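Local coordinates for protein beta-fructofuranosidase (Bifidobacterium adolescentis, PDB 6NOB) that probably hydrolyses terminal beta-D-fructofuranoside residues, as in sucrose, acting as a glycoside hydrolase of family 32, at residues His121-Pro132 / Cys466-Leu474; Phe153-Gly161 / Ile190-Ser198. All blocks are in the same frame, centred on the assembly; numbering follows the deposited sequence.

Contact 1: His121-Pro132 / Cys466-Leu474; sequences HFEPFARWMNDP and CLANGMMSL
Asn469 N donates to Arg127 O (2.8 Å), and Met129 N answers by donating to Asn469 O at 3.1 Å; Asn469 thus bonds to the residues before and after Trp128, the pattern of a parallel pairing. A weak bond from Arg127 N to Leu467 O begins it. That carbonyl also accepts from a water held in the guanidinium plane of Arg127, whose NH2 forms a salt bridge with Asp99 and whose NH1 donates to the backbone O of Arg75. Farther along, Met472 N donates to Phe122 O (3.1 Å). The Asn469 amide lies beside the Trp128 indole, ND2 3.6 Å from CZ3 near the ring plane, with the two planes 59° apart. His121 turns its CD2 edge to Met472 O at 3.1 Å, while Leu474 CD2 stands over one ring face, 4.3 Å from the centroid and 11° off the normal; Glu593 and Asp588 hold the ring nitrogens. Met472 is bent at chi2 (-66°), which carries its CE in among Met129 SD (3.7 Å), Asn130 O and Pro132 CB. Pro124 CG rests on Ala468 CB at 3.9 Å. Strand 127-138 is flanked on its other edge by strand 141-149 and strand 468-481 by strand 448-454, so the parallel pair lies inside a mixed sheet; strand 591-596 packs against His121 and Met471.

Contact 2: Phe153-Gly161 / Ile190-Ser198; sequences FGWDNMHWG and IVGGAFSGS
Ile190 O accepts a hydrogen bond from a water that accepts from Asn157 ND2, and Val191 CG2 lies against Asn157 OD1 and the rim of the Trp155 indole, 3.7 Å from CZ3. Both ends of the amide are thus engaged: its OD1 receives Gly192 N at 2.9 Å, nearly along the C=O axis. Gly192 O in turn accepts from Met158 N (2.9 Å), and Ala194 N donates to Met158 O (2.9 Å), enclosing Gly193 in a single backbone bridge. Because Gly193 has no CB, which would collide with Met158 N, its CA can come within 4.4 Å of Met158 CA. The chain turns a corner at Ala194, whose CB meets Trp160 CD1. Phe195 then meets Trp155 rim to rim, planes at 85°, and its CE1 touches Met158 CG at 3.7 Å. Its carbonyl O lies in the indole plane of Trp160 and accepts from NE1 (2.9 Å, 156° at the hydrogen), although the donor stands 48° out of the carbonyl plane. At Gly197, N packs 3.4 Å from Trp160 CZ2. Strands 159-165 and 190-202 belong to different four-or-more-stranded sheets, and this junction between successive blades is consistent with the five-bladed beta-propeller of family 32 enzymes.

Overall arrangement
Contact 2 is nested within the chain loop closed by contact 1, and their centres lie about 14 Å apart. Both reach the same mixed sheet: contact 1 pairs two of its strands, whereas contact 2 joins it to the sheet of strand 190-202. They touch directly, since Asp131 OD2 lies 2.8 Å from Ser196 OG, a probable hydrogen bond, and Phe153 O packs 3.2 Å from Trp128 CE3. The Trp155 ring also meets that of Trp128, at about 85°, and touches Asn130, consistent with both contacts lining one pocket. Asn130 ND2 and Trp155 NE1 each hydrogen-bond O1 of a bound PEG, probably from the crystallisation liquor. The Trp-Met-Asn-Asp-Pro segment matches the family 32 motif that carries the catalytic nucleophile in relatives.

Contact 1: His121-Pro132 / Cys466-Leu474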
# COMPACT_ATOMS: atom_id res chain seq x y z
N HIS A 121 11.02 5.82 -2.76
CA HIS A 121 9.85 5.07 -2.32
C HIS A 121 10.03 3.60 -2.68
O HIS A 121 10.69 3.26 -3.66
CB HIS A 121 8.57 5.61 -2.95
CG HIS A 121 8.21 7.00 -2.51
ND1 HIS A 121 8.93 8.11 -2.90
CD2 HIS A 121 7.21 7.45 -1.73
CE1 HIS A 121 8.39 9.19 -2.36
NE2 HIS A 121 7.34 8.82 -1.65
N PHE A 122 9.44 2.72 -1.87
CA PHE A 122 9.56 1.30 -2.14
C PHE A 122 8.77 0.93 -3.39
O PHE A 122 7.61 1.31 -3.55
CB PHE A 122 9.08 0.45 -0.96
CG PHE A 122 9.18 -1.02 -1.22
CD1 PHE A 122 10.38 -1.69 -1.05
CD2 PHE A 122 8.08 -1.74 -1.69
CE1 PHE A 122 10.48 -3.05 -1.31
CE2 PHE A 122 8.18 -3.09 -1.96
CZ PHE A 122 9.38 -3.75 -1.76
N GLU A 123 9.41 0.17 -4.28
CA GLU A 123 8.80 -0.42 -5.45
C GLU A 123 9.38 -1.81 -5.62
O GLU A 123 10.53 -2.05 -5.24
CB GLU A 123 9.05 0.40 -6.72
CG GLU A 123 8.64 1.86 -6.65
CD GLU A 123 9.07 2.65 -7.88
OE1 GLU A 123 9.62 2.03 -8.81
OE2 GLU A 123 8.86 3.88 -7.91
N PRO A 124 8.62 -2.75 -6.17
CA PRO A 124 9.19 -4.05 -6.53
C PRO A 124 10.14 -3.91 -7.71
O PRO A 124 10.22 -2.86 -8.35
CB PRO A 124 7.97 -4.90 -6.88
CG PRO A 124 6.95 -3.90 -7.34
CD PRO A 124 7.18 -2.68 -6.50
N PHE A 125 10.87 -4.99 -7.98
CA PHE A 125 11.77 -5.00 -9.14
C PHE A 125 11.03 -4.60 -10.41
O PHE A 125 11.49 -3.74 -11.17
CB PHE A 125 12.40 -6.39 -9.31
CG PHE A 125 13.30 -6.80 -8.18
CD1 PHE A 125 14.36 -5.99 -7.79
CD2 PHE A 125 13.09 -7.99 -7.51
CE1 PHE A 125 15.19 -6.38 -6.76
CE2 PHE A 125 13.92 -8.38 -6.48
CZ PHE A 125 14.97 -7.57 -6.10
N ALA A 126 9.87 -5.21 -10.64
CA ALA A 126 9.04 -4.94 -11.80
C ALA A 126 7.65 -5.49 -11.49
O ALA A 126 7.36 -5.92 -10.37
CB ALA A 126 9.64 -5.56 -13.06
N ARG A 127 6.78 -5.48 -12.51
CA ARG A 127 5.42 -6.01 -12.42
C ARG A 127 4.56 -5.20 -11.45
O ARG A 127 4.87 -4.04 -11.17
CB ARG A 127 5.44 -7.49 -12.02
CG ARG A 127 6.47 -8.34 -12.78
CD ARG A 127 6.12 -8.50 -14.26
NE ARG A 127 6.69 -7.44 -15.10
CZ ARG A 127 7.92 -7.45 -15.59
NH1 ARG A 127 8.74 -8.47 -15.33
NH2 ARG A 127 8.35 -6.45 -16.34
N TRP A 128 3.48 -5.79 -10.94
CA TRP A 128 2.43 -5.07 -10.24
C TRP A 128 2.50 -5.28 -8.73
O TRP A 128 2.77 -6.38 -8.26
CB TRP A 128 1.05 -5.50 -10.75
CG TRP A 128 -0.10 -5.07 -9.87
CD1 TRP A 128 -0.54 -5.68 -8.73
CD2 TRP A 128 -0.98 -3.96 -10.09
NE1 TRP A 128 -1.62 -5.01 -8.21
CE2 TRP A 128 -1.91 -3.95 -9.03
CE3 TRP A 128 -1.06 -2.97 -11.07
CZ2 TRP A 128 -2.92 -2.98 -8.93
CZ3 TRP A 128 -2.06 -2.01 -10.97
CH2 TRP A 128 -2.97 -2.03 -9.91
N MET A 129 2.20 -4.21 -7.99
CA MET A 129 2.09 -4.26 -6.53
C MET A 129 0.99 -3.31 -6.08
O MET A 129 0.86 -2.20 -6.62
CB MET A 129 3.42 -3.86 -5.87
CG MET A 129 3.31 -3.59 -4.37
SD MET A 129 4.84 -2.98 -3.63
CE MET A 129 4.82 -1.27 -4.16
N ASN A 130 0.19 -3.74 -5.10
CA ASN A 130 -0.68 -2.77 -4.42
C ASN A 130 -0.52 -2.80 -2.90
O ASN A 130 0.53 -2.39 -2.39
CB ASN A 130 -2.16 -2.94 -4.84
CG ASN A 130 -2.63 -4.38 -4.90
OD1 ASN A 130 -2.13 -5.17 -5.70
ND2 ASN A 130 -3.64 -4.70 -4.11
N ASP A 131 -1.53 -3.27 -2.17
CA ASP A 131 -1.67 -2.97 -0.74
C ASP A 131 -0.44 -3.41 0.05
O ASP A 131 0.11 -4.49 -0.20
CB ASP A 131 -2.89 -3.68 -0.16
CG ASP A 131 -4.18 -3.35 -0.87
OD1 ASP A 131 -4.14 -2.73 -1.96
OD2 ASP A 131 -5.23 -3.73 -0.33
N PRO A 132 -0.01 -2.63 1.04
CA PRO A 132 0.96 -3.14 2.03
C PRO A 132 0.27 -4.08 3.01
O PRO A 132 -0.86 -3.84 3.43
CB PRO A 132 1.45 -1.87 2.73
CG PRO A 132 0.29 -0.93 2.63
CD PRO A 132 -0.37 -1.22 1.30
N CYS A 466 10.67 -3.32 -18.09
CA CYS A 466 11.65 -2.91 -17.08
C CYS A 466 11.09 -1.84 -16.16
O CYS A 466 11.76 -0.85 -15.83
CB CYS A 466 12.95 -2.44 -17.75
SG CYS A 466 13.70 -3.63 -18.87
N LEU A 467 9.84 -2.02 -15.74
CA LEU A 467 9.15 -1.04 -14.92
C LEU A 467 8.19 -1.76 -13.99
O LEU A 467 7.69 -2.84 -14.29
CB LEU A 467 8.38 -0.02 -15.77
CG LEU A 467 8.09 1.32 -15.11
CD1 LEU A 467 9.34 2.16 -15.07
CD2 LEU A 467 6.96 2.05 -15.83
N ALA A 468 7.92 -1.13 -12.85
CA ALA A 468 6.91 -1.61 -11.91
C ALA A 468 5.70 -0.68 -11.93
O ALA A 468 5.81 0.50 -12.25
CB ALA A 468 7.48 -1.70 -10.49
N ASN A 469 4.55 -1.24 -11.59
CA ASN A 469 3.32 -0.47 -11.39
C ASN A 469 2.96 -0.56 -9.92
O ASN A 469 2.35 -1.54 -9.48
CB ASN A 469 2.19 -0.98 -12.28
CG ASN A 469 0.93 -0.13 -12.17
OD1 ASN A 469 0.71 0.56 -11.18
ND2 ASN A 469 0.09 -0.18 -13.20
N GLY A 470 3.34 0.46 -9.16
CA GLY A 470 3.01 0.51 -7.75
C GLY A 470 4.16 0.98 -6.89
O GLY A 470 5.32 0.60 -7.12
N MET A 471 3.86 1.81 -5.90
CA MET A 471 4.85 2.21 -4.91
C MET A 471 4.14 2.44 -3.59
O MET A 471 2.93 2.64 -3.53
CB MET A 471 5.62 3.46 -5.35
CG MET A 471 4.93 4.77 -5.01
SD MET A 471 5.94 6.21 -5.41
CE MET A 471 5.94 6.15 -7.20
N MET A 472 4.92 2.38 -2.51
CA MET A 472 4.42 2.70 -1.19
C MET A 472 4.74 4.14 -0.83
O MET A 472 5.71 4.72 -1.33
CB MET A 472 5.00 1.76 -0.13
CG MET A 472 4.77 0.29 -0.43
SD MET A 472 3.03 -0.16 -0.37
CE MET A 472 3.14 -1.93 -0.55
N SER A 473 3.91 4.71 0.02
CA SER A 473 4.17 6.02 0.59
C SER A 473 5.43 5.98 1.45
O SER A 473 5.97 4.91 1.77
CB SER A 473 2.97 6.49 1.40
OG SER A 473 2.88 5.77 2.62
N LEU A 474 5.92 7.16 1.81
CA LEU A 474 6.94 7.16 2.85
C LEU A 474 6.26 6.95 4.21
O LEU A 474 5.17 7.48 4.44
CB LEU A 474 7.73 8.47 2.84
CG LEU A 474 8.65 8.68 1.63
CD1 LEU A 474 9.19 10.10 1.59
CD2 LEU A 474 9.80 7.67 1.64
O HOH W 1 8.39 3.66 0.75
O HOH W 2 7.14 -3.83 -16.62
O HOH W 3 -0.17 -0.38 -8.68

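Contact 2: Phe153-Gly161 / Ile190-Ser198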
# COMPACT_ATOMS: atom_id res chain seq x y z
N PHE A 153 1.65 -6.15 -15.71
CA PHE A 153 1.67 -4.76 -15.29
C PHE A 153 0.39 -4.34 -14.57
O PHE A 153 0.39 -3.29 -13.91
CB PHE A 153 1.89 -3.85 -16.50
CG PHE A 153 2.41 -2.48 -16.16
CD1 PHE A 153 3.73 -2.30 -15.79
CD2 PHE A 153 1.57 -1.38 -16.23
CE1 PHE A 153 4.21 -1.03 -15.48
CE2 PHE A 153 2.04 -0.11 -15.92
CZ PHE A 153 3.37 0.06 -15.55
N GLY A 154 -0.69 -5.11 -14.69
CA GLY A 154 -1.93 -4.82 -14.01
C GLY A 154 -2.20 -5.78 -12.86
O GLY A 154 -1.41 -6.67 -12.55
N TRP A 155 -3.35 -5.58 -12.23
CA TRP A 155 -3.77 -6.46 -11.16
C TRP A 155 -4.10 -7.85 -11.71
O TRP A 155 -4.61 -7.98 -12.83
CB TRP A 155 -4.98 -5.87 -10.43
CG TRP A 155 -5.39 -6.65 -9.21
CD1 TRP A 155 -5.02 -6.41 -7.92
CD2 TRP A 155 -6.24 -7.81 -9.18
NE1 TRP A 155 -5.59 -7.35 -7.08
CE2 TRP A 155 -6.34 -8.21 -7.84
CE3 TRP A 155 -6.92 -8.53 -10.16
CZ2 TRP A 155 -7.10 -9.31 -7.45
CZ3 TRP A 155 -7.67 -9.63 -9.77
CH2 TRP A 155 -7.75 -10.01 -8.43
N ASP A 156 -3.80 -8.88 -10.93
CA ASP A 156 -4.11 -10.26 -11.30
C ASP A 156 -4.16 -11.08 -10.02
O ASP A 156 -4.20 -10.53 -8.91
CB ASP A 156 -3.09 -10.80 -12.30
CG ASP A 156 -3.67 -11.85 -13.23
OD1 ASP A 156 -4.70 -12.46 -12.87
OD2 ASP A 156 -3.09 -12.05 -14.32
N ASN A 157 -4.15 -12.41 -10.17
CA ASN A 157 -4.23 -13.31 -9.02
C ASN A 157 -3.13 -12.97 -8.01
O ASN A 157 -1.95 -12.87 -8.36
CB ASN A 157 -4.10 -14.76 -9.48
CG ASN A 157 -5.34 -15.24 -10.24
OD1 ASN A 157 -6.47 -15.03 -9.79
ND2 ASN A 157 -5.12 -15.88 -11.38
N MET A 158 -3.54 -12.80 -6.76
CA MET A 158 -2.75 -12.06 -5.79
C MET A 158 -1.76 -12.95 -5.05
O MET A 158 -2.13 -14.00 -4.52
CB MET A 158 -3.68 -11.35 -4.80
CG MET A 158 -4.11 -9.98 -5.27
SD MET A 158 -2.72 -8.83 -5.31
CE MET A 158 -2.37 -8.70 -7.06
N HIS A 159 -0.50 -12.51 -5.03
CA HIS A 159 0.57 -13.06 -4.22
C HIS A 159 0.89 -12.08 -3.09
O HIS A 159 0.39 -10.96 -3.04
CB HIS A 159 1.84 -13.30 -5.05
CG HIS A 159 1.63 -14.12 -6.28
ND1 HIS A 159 0.69 -13.82 -7.24
CD2 HIS A 159 2.29 -15.22 -6.73
CE1 HIS A 159 0.75 -14.71 -8.21
NE2 HIS A 159 1.72 -15.57 -7.93
N TRP A 160 1.77 -12.51 -2.19
CA TRP A 160 2.35 -11.64 -1.17
C TRP A 160 3.84 -11.48 -1.47
O TRP A 160 4.60 -12.46 -1.40
CB TRP A 160 2.15 -12.21 0.23
CG TRP A 160 0.85 -11.84 0.87
CD1 TRP A 160 -0.37 -11.76 0.27
CD2 TRP A 160 0.64 -11.51 2.25
NE1 TRP A 160 -1.33 -11.40 1.19
CE2 TRP A 160 -0.73 -11.24 2.41
CE3 TRP A 160 1.48 -11.41 3.36
CZ2 TRP A 160 -1.28 -10.87 3.64
CZ3 TRP A 160 0.94 -11.05 4.57
CH2 TRP A 160 -0.43 -10.79 4.71
N GLY A 161 4.25 -10.26 -1.80
CA GLY A 161 5.66 -9.93 -1.81
C GLY A 161 6.16 -9.67 -0.40
O GLY A 161 5.38 -9.56 0.55
N ILE A 190 -12.08 -18.71 -12.68
CA ILE A 190 -12.06 -18.09 -11.36
C ILE A 190 -10.88 -17.12 -11.27
O ILE A 190 -9.91 -17.20 -12.03
CB ILE A 190 -12.01 -19.13 -10.23
CG1 ILE A 190 -10.90 -20.15 -10.48
CG2 ILE A 190 -13.35 -19.83 -10.10
CD1 ILE A 190 -10.78 -21.20 -9.39
N VAL A 191 -10.99 -16.20 -10.31
CA VAL A 191 -9.96 -15.20 -10.04
C VAL A 191 -9.95 -14.94 -8.54
O VAL A 191 -10.98 -15.06 -7.87
CB VAL A 191 -10.22 -13.90 -10.85
CG1 VAL A 191 -11.51 -13.22 -10.40
CG2 VAL A 191 -9.03 -12.95 -10.76
N GLY A 192 -8.77 -14.59 -8.02
CA GLY A 192 -8.64 -14.29 -6.60
C GLY A 192 -7.21 -14.29 -6.11
O GLY A 192 -6.34 -13.65 -6.71
N GLY A 193 -6.94 -15.00 -5.01
CA GLY A 193 -5.59 -15.17 -4.52
C GLY A 193 -5.48 -14.82 -3.05
O GLY A 193 -6.47 -14.76 -2.32
N ALA A 194 -4.24 -14.57 -2.61
CA ALA A 194 -3.96 -14.20 -1.23
C ALA A 194 -4.11 -12.69 -1.10
O ALA A 194 -3.18 -11.93 -1.38
CB ALA A 194 -2.56 -14.65 -0.83
N PHE A 195 -5.29 -12.24 -0.67
CA PHE A 195 -5.58 -10.82 -0.55
C PHE A 195 -4.92 -10.25 0.71
O PHE A 195 -4.14 -10.92 1.40
CB PHE A 195 -7.08 -10.58 -0.57
CG PHE A 195 -7.67 -10.49 -1.95
CD1 PHE A 195 -7.01 -11.06 -3.03
CD2 PHE A 195 -8.86 -9.83 -2.18
CE1 PHE A 195 -7.54 -10.99 -4.31
CE2 PHE A 195 -9.40 -9.75 -3.45
CZ PHE A 195 -8.74 -10.33 -4.52
N SER A 196 -5.24 -9.00 1.03
CA SER A 196 -4.51 -8.25 2.03
C SER A 196 -4.67 -8.86 3.42
O SER A 196 -5.63 -9.58 3.71
CB SER A 196 -4.97 -6.80 2.03
OG SER A 196 -4.43 -6.10 0.93
N GLY A 197 -3.70 -8.56 4.30
CA GLY A 197 -3.70 -9.09 5.65
C GLY A 197 -2.78 -8.31 6.56
O GLY A 197 -1.99 -7.47 6.12
N SER A 198 -2.90 -8.60 7.86
CA SER A 198 -2.14 -7.92 8.91
C SER A 198 -1.27 -8.93 9.67
O SER A 198 -1.31 -10.13 9.40
CB SER A 198 -3.08 -7.19 9.87
OG SER A 198 -4.07 -8.06 10.39
O HOH W 4 -7.30 -17.42 -12.68